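Local coordinates for protein aminotransferase, classes I and II (PDB 3H14) that probably catalyses pyridoxal phosphate-dependent transfer of the amino group from L-aspartate to 2-oxoglutarate, giving oxaloacetate and L-glutamate, at residues V50-K55 / S267-L272; A78-E83 / A273-D278; S321-T324 / A329-A332; E333-E336 / V340-T343. All blocks are in the same frame, centred on the assembly; numbering follows the deposited sequence.

Interaction 1: V50-K55 / S267-L272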
loop_
_atom_site.group_PDB
_atom_site.type_symbol
_atom_site.label_atom_id
_atom_site.label_comp_id
_atom_site.label_asym_id
_atom_site.label_seq_id
_atom_site.Cartn_x
_atom_site.Cartn_y
_atom_site.Cartn_z
ATOM N N VAL A 50 8.551 -20.625 -5.048
ATOM C CA VAL A 50 9.945 -20.971 -4.734
ATOM C C VAL A 50 10.389 -22.210 -5.506
ATOM O O VAL A 50 11.491 -22.250 -6.055
ATOM C CB VAL A 50 10.171 -21.219 -3.227
ATOM C CG1 VAL A 50 11.607 -21.683 -2.991
ATOM C CG2 VAL A 50 9.871 -19.957 -2.399
ATOM N N GLU A 51 9.536 -23.217 -5.504
ATOM C CA GLU A 51 9.741 -24.414 -6.320
ATOM C C GLU A 51 9.985 -24.094 -7.804
ATOM O O GLU A 51 10.955 -24.584 -8.404
ATOM C CB GLU A 51 8.570 -25.377 -6.133
ATOM C CG GLU A 51 8.559 -26.078 -4.742
ATOM C CD GLU A 51 7.262 -26.888 -4.440
ATOM O OE1 GLU A 51 6.282 -26.831 -5.243
ATOM O OE2 GLU A 51 7.227 -27.559 -3.376
ATOM N N ALA A 52 9.131 -23.255 -8.393
ATOM C CA ALA A 52 9.221 -22.897 -9.799
ATOM C C ALA A 52 10.539 -22.264 -10.149
ATOM O O ALA A 52 11.117 -22.582 -11.185
ATOM C CB ALA A 52 8.085 -21.951 -10.219
ATOM N N LEU A 53 10.987 -21.321 -9.331
ATOM C CA LEU A 53 12.281 -20.715 -9.538
ATOM C C LEU A 53 13.424 -21.714 -9.355
ATOM O O LEU A 53 14.356 -21.722 -10.151
ATOM C CB LEU A 53 12.486 -19.524 -8.594
ATOM C CG LEU A 53 13.838 -18.819 -8.703
ATOM C CD1 LEU A 53 14.115 -18.334 -10.171
ATOM C CD2 LEU A 53 13.934 -17.658 -7.727
ATOM N N ALA A 54 13.375 -22.496 -8.268
ATOM C CA ALA A 54 14.416 -23.485 -8.001
ATOM C C ALA A 54 14.605 -24.419 -9.215
ATOM O O ALA A 54 15.723 -24.749 -9.574
ATOM C CB ALA A 54 14.104 -24.288 -6.712
ATOM N N LYS A 55 13.504 -24.827 -9.839
ATOM C CA LYS A 55 13.539 -25.691 -11.021
ATOM C C LYS A 55 14.198 -24.991 -12.188
ATOM O O LYS A 55 15.079 -25.559 -12.854
ATOM C CB LYS A 55 12.121 -26.113 -11.417
ATOM N N SER A 267 12.342 -13.314 -10.812
ATOM C CA SER A 267 11.129 -12.886 -10.132
ATOM C C SER A 267 9.863 -13.110 -10.956
ATOM O O SER A 267 8.835 -13.435 -10.407
ATOM C CB SER A 267 11.240 -11.408 -9.765
ATOM O OG SER A 267 12.315 -11.222 -8.875
ATOM N N GLN A 268 9.941 -12.938 -12.273
ATOM C CA GLN A 268 8.795 -13.177 -13.155
ATOM C C GLN A 268 8.351 -14.642 -13.239
ATOM O O GLN A 268 7.137 -14.918 -13.304
ATOM C CB GLN A 268 9.081 -12.675 -14.577
ATOM C CG GLN A 268 9.182 -11.181 -14.695
ATOM C CD GLN A 268 9.157 -10.692 -16.121
ATOM O OE1 GLN A 268 8.156 -10.825 -16.803
ATOM N NE2 GLN A 268 10.239 -10.045 -16.549
ATOM N N VAL A 269 9.333 -15.549 -13.248
ATOM C CA VAL A 269 9.107 -17.010 -13.137
ATOM C C VAL A 269 8.368 -17.341 -11.837
ATOM O O VAL A 269 7.347 -18.033 -11.847
ATOM C CB VAL A 269 10.449 -17.803 -13.182
ATOM C CG1 VAL A 269 10.226 -19.298 -12.938
ATOM C CG2 VAL A 269 11.132 -17.572 -14.520
ATOM N N ALA A 270 8.874 -16.828 -10.720
ATOM C CA ALA A 270 8.221 -17.064 -9.426
ATOM C C ALA A 270 6.784 -16.508 -9.373
ATOM O O ALA A 270 5.903 -17.151 -8.809
ATOM C CB ALA A 270 9.074 -16.498 -8.303
ATOM N N ALA A 271 6.562 -15.321 -9.954
ATOM C CA ALA A 271 5.260 -14.656 -9.851
ATOM C C ALA A 271 4.227 -15.406 -10.664
ATOM O O ALA A 271 3.081 -15.583 -10.251
ATOM C CB ALA A 271 5.367 -13.185 -10.310
ATOM N N LEU A 272 4.629 -15.866 -11.843
ATOM C CA LEU A 272 3.774 -16.731 -12.628
ATOM C C LEU A 272 3.233 -17.879 -11.803
ATOM O O LEU A 272 2.029 -18.182 -11.822
ATOM C CB LEU A 272 4.571 -17.286 -13.823
ATOM C CG LEU A 272 3.843 -18.180 -14.813
ATOM C CD1 LEU A 272 2.566 -17.520 -15.319
ATOM C CD2 LEU A 272 4.837 -18.508 -15.973
#
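A52 and L53 on helix 47-57 face V269 on helix 265-274, and the two backbones come closest at L53 and A270, whose CA atoms are 5.5 Å apart. The segments bury 191 Å² between them, both sides summed, and one branch of V269 does most of the touching. With V269 CG1 anti to the backbone N (chi1 175°), this methyl reaches across to the backbone of the other helix and sits 3.8 Å from A52 O. V269 CG1 also lies 4.2 Å from L53 N, so a single methyl covers the stretch of main chain joining the two residues. The methyl of A52 is a looser neighbour, its CB 4.4 Å from V269 CG1. A270 presents nothing beyond CB at the closest point of the backbones, and its small size suits the short spacing there; this CB also touches A49. Both helices belong to the aminotransferase fold, in which helix 265-274 packs beside the loop entering strand 240-243 of the seven-stranded mixed sheet. L53 reaches W237 of that loop, while S267 OG is hydrogen-bonded to W237 O and A270 touches M234. Another side of helix 265-274 faces helix 71-85, with L272 packed on A72 and R76 and Q268 on L73. The amide of Q268 bonds through OE1 to L70 N, just ahead of that helix, and through NE2 to A263 O, just ahead of its own.

Interaction 2: A78-E83 / A273-D278. With GOL (glycerol), chain B.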
loop_
_atom_site.group_PDB
_atom_site.type_symbol
_atom_site.label_atom_id
_atom_site.label_comp_id
_atom_site.label_asym_id
_atom_site.label_seq_id
_atom_site.Cartn_x
_atom_site.Cartn_y
_atom_site.Cartn_z
ATOM N N ALA A 78 -4.059 -11.236 -16.781
ATOM C CA ALA A 78 -5.299 -10.991 -17.512
ATOM C C ALA A 78 -6.406 -11.937 -17.051
ATOM O O ALA A 78 -7.532 -11.506 -16.801
ATOM C CB ALA A 78 -5.065 -11.120 -19.041
ATOM N N ARG A 79 -6.070 -13.220 -16.884
ATOM C CA ARG A 79 -7.008 -14.217 -16.348
ATOM C C ARG A 79 -7.477 -13.855 -14.927
ATOM O O ARG A 79 -8.648 -14.036 -14.582
ATOM C CB ARG A 79 -6.350 -15.604 -16.366
ATOM C CG ARG A 79 -7.196 -16.752 -15.820
ATOM C CD ARG A 79 -6.522 -18.097 -16.107
ATOM N NE ARG A 79 -6.476 -18.956 -14.922
ATOM C CZ ARG A 79 -5.636 -19.975 -14.764
ATOM N NH1 ARG A 79 -4.738 -20.275 -15.704
ATOM N NH2 ARG A 79 -5.671 -20.686 -13.638
ATOM N N LEU A 80 -6.561 -13.344 -14.098
ATOM C CA LEU A 80 -6.926 -12.879 -12.753
ATOM C C LEU A 80 -8.050 -11.823 -12.780
ATOM O O LEU A 80 -8.950 -11.840 -11.921
ATOM C CB LEU A 80 -5.665 -12.372 -11.996
ATOM C CG LEU A 80 -5.848 -11.623 -10.660
ATOM C CD1 LEU A 80 -4.682 -11.852 -9.707
ATOM C CD2 LEU A 80 -6.040 -10.156 -10.886
ATOM N N TYR A 81 -8.038 -10.940 -13.779
ATOM C CA TYR A 81 -9.046 -9.880 -13.866
ATOM C C TYR A 81 -10.431 -10.437 -14.149
ATOM O O TYR A 81 -11.417 -9.920 -13.628
ATOM C CB TYR A 81 -8.628 -8.765 -14.848
ATOM C CG TYR A 81 -7.617 -7.804 -14.211
ATOM C CD1 TYR A 81 -8.041 -6.746 -13.426
ATOM C CD2 TYR A 81 -6.240 -8.009 -14.335
ATOM C CE1 TYR A 81 -7.146 -5.881 -12.819
ATOM C CE2 TYR A 81 -5.323 -7.147 -13.719
ATOM C CZ TYR A 81 -5.788 -6.084 -12.952
ATOM O OH TYR A 81 -4.895 -5.209 -12.343
ATOM N N GLY A 82 -10.512 -11.494 -14.953
ATOM C CA GLY A 82 -11.778 -12.193 -15.140
ATOM C C GLY A 82 -12.237 -12.902 -13.869
ATOM O O GLY A 82 -13.375 -12.745 -13.428
ATOM N N GLU A 83 -11.338 -13.673 -13.278
ATOM C CA GLU A 83 -11.684 -14.496 -12.138
ATOM C C GLU A 83 -11.985 -13.656 -10.886
ATOM O O GLU A 83 -12.906 -13.968 -10.153
ATOM C CB GLU A 83 -10.571 -15.514 -11.876
ATOM C CG GLU A 83 -10.455 -16.554 -12.993
ATOM C CD GLU A 83 -9.376 -17.592 -12.767
ATOM O OE1 GLU A 83 -8.616 -17.495 -11.775
ATOM O OE2 GLU A 83 -9.265 -18.517 -13.606
ATOM N N ALA A 273 4.121 -18.532 -11.075
ATOM C CA ALA A 273 3.723 -19.663 -10.251
ATOM C C ALA A 273 2.885 -19.226 -9.030
ATOM O O ALA A 273 1.937 -19.908 -8.658
ATOM C CB ALA A 273 4.955 -20.445 -9.816
ATOM N N ALA A 274 3.251 -18.105 -8.410
ATOM C CA ALA A 274 2.560 -17.598 -7.203
ATOM C C ALA A 274 1.085 -17.413 -7.457
ATOM O O ALA A 274 0.238 -17.667 -6.575
ATOM C CB ALA A 274 3.165 -16.282 -6.780
ATOM N N LEU A 275 0.771 -17.004 -8.687
ATOM C CA LEU A 275 -0.616 -16.785 -9.097
ATOM C C LEU A 275 -1.477 -18.044 -8.994
ATOM O O LEU A 275 -2.701 -17.958 -8.875
ATOM C CB LEU A 275 -0.652 -16.208 -10.516
ATOM C CG LEU A 275 -0.300 -14.717 -10.587
ATOM C CD1 LEU A 275 0.349 -14.334 -11.933
ATOM C CD2 LEU A 275 -1.554 -13.885 -10.305
ATOM N N ASP A 276 -0.843 -19.215 -9.043
ATOM C CA ASP A 276 -1.574 -20.480 -8.855
ATOM C C ASP A 276 -1.454 -21.068 -7.440
ATOM O O ASP A 276 -1.934 -22.178 -7.203
ATOM C CB ASP A 276 -1.126 -21.504 -9.875
ATOM C CG ASP A 276 -1.470 -21.098 -11.273
ATOM O OD1 ASP A 276 -2.578 -20.550 -11.477
ATOM O OD2 ASP A 276 -0.624 -21.308 -12.159
ATOM N N CYS A 277 -0.849 -20.334 -6.501
ATOM C CA CYS A 277 -0.688 -20.801 -5.104
ATOM C C CYS A 277 -1.849 -20.358 -4.207
ATOM O O CYS A 277 -1.657 -19.959 -3.052
ATOM C CB CYS A 277 0.643 -20.325 -4.510
ATOM S SG CYS A 277 2.114 -20.990 -5.310
ATOM N N ASP A 278 -3.051 -20.445 -4.750
ATOM C CA ASP A 278 -4.288 -20.014 -4.067
ATOM C C ASP A 278 -4.435 -20.581 -2.662
ATOM O O ASP A 278 -4.772 -19.853 -1.739
ATOM C CB ASP A 278 -5.523 -20.403 -4.900
ATOM C CG ASP A 278 -5.429 -19.937 -6.352
ATOM O OD1 ASP A 278 -5.836 -18.787 -6.648
ATOM O OD2 ASP A 278 -4.970 -20.735 -7.204
HETATM C C1 GOL B . -7.240 -15.495 -9.621
HETATM O O1 GOL B . -6.818 -15.719 -10.955
HETATM C C2 GOL B . -6.311 -16.134 -8.589
HETATM O O2 GOL B . -6.037 -17.486 -8.885
HETATM C C3 GOL B . -4.991 -15.367 -8.542
HETATM O O3 GOL B . -4.035 -15.988 -7.703
#
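L80, on helix 71-85, and L275, in the type I turn from A274 to C277, are the closest backbone pair, their CA atoms 8.3 Å apart. Side chains and a bound glycerol bridge that spacing. The two leucines cross at about a right angle and meet through their methyls, L80 CD1 to L275 CD2 at 3.8 Å; both also touch F232. Nearer the surface is a network of charges. R79 NE makes a hydrogen-bonded salt bridge to E83 OE2 one helical turn on (3.1 Å, 146° at the hydrogen), meeting that oxygen from above the carboxylate plane. The R79 chain bends at chi3 (132°), and R79 NH2 makes a long salt bridge of 3.8 Å to D276 OD1. That oxygen lies well out of the guanidinium plane, so the attraction is of charges alone; the stronger partner of D276 OD1 is R76 NE. Here helix 71-85 of the aminotransferase fold flanks the short link between helices 265-274 and 278-302, with C277 as N-cap of the second. The glycerol, probably from the crystallisation liquor, ties the parts together with all three hydroxyls: O1 donates to E83 OE1 (2.7 Å), O3 to L275 O (2.7 Å) and O2 to D278 OD1 (2.6 Å). R76 NH2 is hydrogen-bonded to it as well. Glycerol carbon C3 lies 3.7 Å from L80 CD1.

Interaction 3: S321-T324 / A329-A332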
loop_
_atom_site.group_PDB
_atom_site.type_symbol
_atom_site.label_atom_id
_atom_site.label_comp_id
_atom_site.label_asym_id
_atom_site.label_seq_id
_atom_site.Cartn_x
_atom_site.Cartn_y
_atom_site.Cartn_z
ATOM N N SER A 321 -5.059 11.065 19.899
ATOM C CA SER A 321 -4.920 12.396 20.445
ATOM C C SER A 321 -5.380 12.507 21.923
ATOM O O SER A 321 -5.011 13.434 22.586
ATOM C CB SER A 321 -5.649 13.437 19.579
ATOM O OG SER A 321 -7.034 13.177 19.476
ATOM N N ASP A 322 -6.167 11.559 22.401
ATOM C CA ASP A 322 -6.538 11.503 23.824
ATOM C C ASP A 322 -5.389 10.967 24.704
ATOM O O ASP A 322 -5.362 11.198 25.922
ATOM C CB ASP A 322 -7.835 10.709 24.007
ATOM C CG ASP A 322 -7.756 9.293 23.500
ATOM O OD1 ASP A 322 -7.169 9.032 22.413
ATOM O OD2 ASP A 322 -8.340 8.436 24.184
ATOM N N LEU A 323 -4.412 10.306 24.072
ATOM C CA LEU A 323 -3.338 9.603 24.767
ATOM C C LEU A 323 -2.019 10.318 24.701
ATOM O O LEU A 323 -1.153 10.102 25.531
ATOM C CB LEU A 323 -3.161 8.225 24.138
ATOM C CG LEU A 323 -4.367 7.321 24.037
ATOM C CD1 LEU A 323 -3.934 6.020 23.403
ATOM C CD2 LEU A 323 -4.997 7.073 25.425
ATOM N N THR A 324 -1.828 11.156 23.696
ATOM C CA THR A 324 -0.549 11.788 23.472
ATOM C C THR A 324 -0.715 13.042 22.602
ATOM O O THR A 324 -1.708 13.188 21.860
ATOM C CB THR A 324 0.424 10.833 22.710
ATOM O OG1 THR A 324 1.705 11.458 22.580
ATOM C CG2 THR A 324 -0.135 10.498 21.296
ATOM N N ALA A 329 6.886 10.429 19.868
ATOM C CA ALA A 329 7.297 10.134 21.234
ATOM C C ALA A 329 6.513 8.961 21.806
ATOM O O ALA A 329 7.055 8.148 22.560
ATOM C CB ALA A 329 7.167 11.422 22.155
ATOM N N PHE A 330 5.221 8.891 21.509
ATOM C CA PHE A 330 4.372 7.836 22.007
ATOM C C PHE A 330 4.789 6.481 21.440
ATOM O O PHE A 330 4.787 5.487 22.170
ATOM C CB PHE A 330 2.901 8.148 21.659
ATOM C CG PHE A 330 1.878 7.246 22.299
ATOM C CD1 PHE A 330 2.008 6.793 23.589
ATOM C CD2 PHE A 330 0.731 6.884 21.592
ATOM C CE1 PHE A 330 1.044 5.972 24.156
ATOM C CE2 PHE A 330 -0.233 6.080 22.173
ATOM C CZ PHE A 330 -0.075 5.633 23.462
ATOM N N ALA A 331 5.099 6.421 20.139
ATOM C CA ALA A 331 5.561 5.172 19.555
ATOM C C ALA A 331 6.872 4.763 20.238
ATOM O O ALA A 331 7.108 3.596 20.515
ATOM C CB ALA A 331 5.765 5.320 18.022
ATOM N N ALA A 332 7.739 5.723 20.509
ATOM C CA ALA A 332 9.028 5.411 21.124
ATOM C C ALA A 332 8.823 4.819 22.525
ATOM O O ALA A 332 9.543 3.907 22.946
ATOM C CB ALA A 332 9.865 6.642 21.200
#
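T324 OG1 is hydrogen-bonded to D326 N, closing an ST turn, and rests 3.6 Å from F330 CB across the contact. The hydroxyl lies anti to the backbone N (chi1 -176°), which leaves T324 CG2 between the backbone N and the carbonyl carbon and directs this methyl at the ring, 3.7 Å from F330 CD2. F330 meets T324 through CB, CG and CD2. The far end of the ring belongs to L323: L323 CD1 lies 3.9 Å from both CZ and CE2 of F330, and L323 CB 4.1 Å from F330 CZ. Neither residue stacks squarely, each lying obliquely to the ring. The arrangement, which buries 159 Å² over both segments, folds the loop after strand 315-319 back on the first turns of helix 327-338, in the part of the aminotransferase built on the four-stranded sheet. With an alanine here in place of F330, L323 CD1 and T324 CG2 would probably lose the ring they lie against, opening a gap between loop and helix. R382 NH1, at the end of the modelled chain, is hydrogen-bonded to L323 O, and the F330 side chain also touches R382; F304 packs on L323.

Interaction 4: E333-E336 / V340-T343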
loop_
_atom_site.group_PDB
_atom_site.type_symbol
_atom_site.label_atom_id
_atom_site.label_comp_id
_atom_site.label_asym_id
_atom_site.label_seq_id
_atom_site.Cartn_x
_atom_site.Cartn_y
_atom_site.Cartn_z
ATOM N N GLU A 333 7.840 5.352 23.232
ATOM C CA GLU A 333 7.533 4.914 24.608
ATOM C C GLU A 333 6.907 3.514 24.579
ATOM O O GLU A 333 7.191 2.671 25.460
ATOM C CB GLU A 333 6.597 5.945 25.290
ATOM C CG GLU A 333 5.961 5.491 26.613
ATOM C CD GLU A 333 4.795 6.381 27.141
ATOM O OE1 GLU A 333 4.352 7.371 26.489
ATOM O OE2 GLU A 333 4.302 6.059 28.244
ATOM N N ILE A 334 6.038 3.270 23.607
ATOM C CA ILE A 334 5.398 1.966 23.440
ATOM C C ILE A 334 6.500 0.910 23.212
ATOM O O ILE A 334 6.508 -0.162 23.868
ATOM C CB ILE A 334 4.345 1.972 22.304
ATOM C CG1 ILE A 334 3.094 2.763 22.703
ATOM C CG2 ILE A 334 3.841 0.565 21.908
ATOM C CD1 ILE A 334 2.213 3.118 21.504
ATOM N N LEU A 335 7.453 1.246 22.351
ATOM C CA LEU A 335 8.608 0.356 22.092
ATOM C C LEU A 335 9.421 0.054 23.331
ATOM O O LEU A 335 9.743 -1.098 23.616
ATOM C CB LEU A 335 9.535 0.972 21.042
ATOM C CG LEU A 335 10.685 0.040 20.615
ATOM C CD1 LEU A 335 10.137 -1.280 20.083
ATOM C CD2 LEU A 335 11.554 0.781 19.616
ATOM N N GLU A 336 9.840 1.111 24.009
ATOM C CA GLU A 336 10.717 1.006 25.182
ATOM C C GLU A 336 10.015 0.204 26.270
ATOM O O GLU A 336 10.580 -0.758 26.823
ATOM C CB GLU A 336 11.095 2.414 25.670
ATOM C CG GLU A 336 11.652 2.538 27.104
ATOM C CD GLU A 336 11.916 4.012 27.561
ATOM O OE1 GLU A 336 11.004 4.893 27.420
ATOM O OE2 GLU A 336 13.042 4.287 28.073
ATOM N N VAL A 340 6.767 -3.344 21.904
ATOM C CA VAL A 340 5.944 -3.428 20.701
ATOM C C VAL A 340 6.292 -2.263 19.804
ATOM O O VAL A 340 6.370 -1.132 20.265
ATOM C CB VAL A 340 4.411 -3.445 20.988
ATOM C CG1 VAL A 340 3.624 -3.524 19.691
ATOM C CG2 VAL A 340 4.010 -4.671 21.849
ATOM N N ALA A 341 6.504 -2.557 18.512
ATOM C CA ALA A 341 6.858 -1.536 17.514
ATOM C C ALA A 341 5.619 -1.145 16.737
ATOM O O ALA A 341 4.943 -1.987 16.257
ATOM C CB ALA A 341 7.951 -2.053 16.535
ATOM N N VAL A 342 5.319 0.140 16.719
ATOM C CA VAL A 342 4.191 0.690 15.985
ATOM C C VAL A 342 4.689 1.914 15.238
ATOM O O VAL A 342 5.759 2.435 15.547
ATOM C CB VAL A 342 3.001 1.032 16.921
ATOM C CG1 VAL A 342 2.598 -0.220 17.749
ATOM C CG2 VAL A 342 3.319 2.220 17.794
ATOM N N THR A 343 3.907 2.411 14.279
ATOM C CA THR A 343 4.361 3.502 13.414
ATOM C C THR A 343 3.628 4.808 13.692
ATOM O O THR A 343 2.413 4.847 13.588
ATOM C CB THR A 343 4.092 3.179 11.934
ATOM O OG1 THR A 343 4.711 1.916 11.603
ATOM C CG2 THR A 343 4.665 4.291 11.061
#
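I334 and L335, near the end of helix 327-338, pack on V340, A341 and V342 in a tight helix-to-strand connection of the aminotransferase fold, the helix turning directly into strand 340-344. That strand lies in the four-stranded mixed sheet between strands 34-35 and 356-360, with A341 hydrogen-bonded through its backbone to I34 and T343 to R358. The CA atoms of L335 and V340 are only 4.8 Å apart. The polar side of the contact centres on V340 O, which points back at the helix. It receives a CA-H...O contact from L335 CA at 3.2 Å, with 133° at the hydrogen. I334 CG2 also lies against V340 O, at 3.5 Å, so carbon-bound hydrogens crowd round it from two successive helical residues. Most of the apolar packing comes from the two branches of I334. I334 CG2, anti to the backbone N while CG1 is anti to the carbonyl carbon (chi1 -72°), lies 4.2 Å from V340 CB. I334 CD1 goes farther along the strand and meets V342 CG2 at 4.0 Å, the two side chains crossing at about a right angle. Beyond them I334 and V342 share L357 on the neighbouring strand, and I334 also reaches L375 and F378 of helix 365-381. L335 adds to the apolar packing on another flank, where it and A341 both touch V19 of helix 17-28. L335 CD1 lies 3.8 Å from V340 O and 4.2 Å from A341 CB.

Overall arrangement
The four contacts form two pairs in well-separated parts of the molecule. Interactions 1 and 2 share helix 265-274, their centres 14 Å apart, and touch where A52 CB meets A273 CB at 3.5 Å; they join the successive helices 47-57 and 71-85 to it. Interactions 3 and 4 share helix 327-338, with centres 10 Å apart and A331 CB 3.8 Å from V342 O. Between the pairs nothing touches: nearest atoms of interactions 1 and 4 are about 25 Å apart, those of 2 and 3 about 33 Å. Interaction 3 lies across the chain's centre from both 1 and 2. The glycerol belongs to interaction 2 and is not the cofactor.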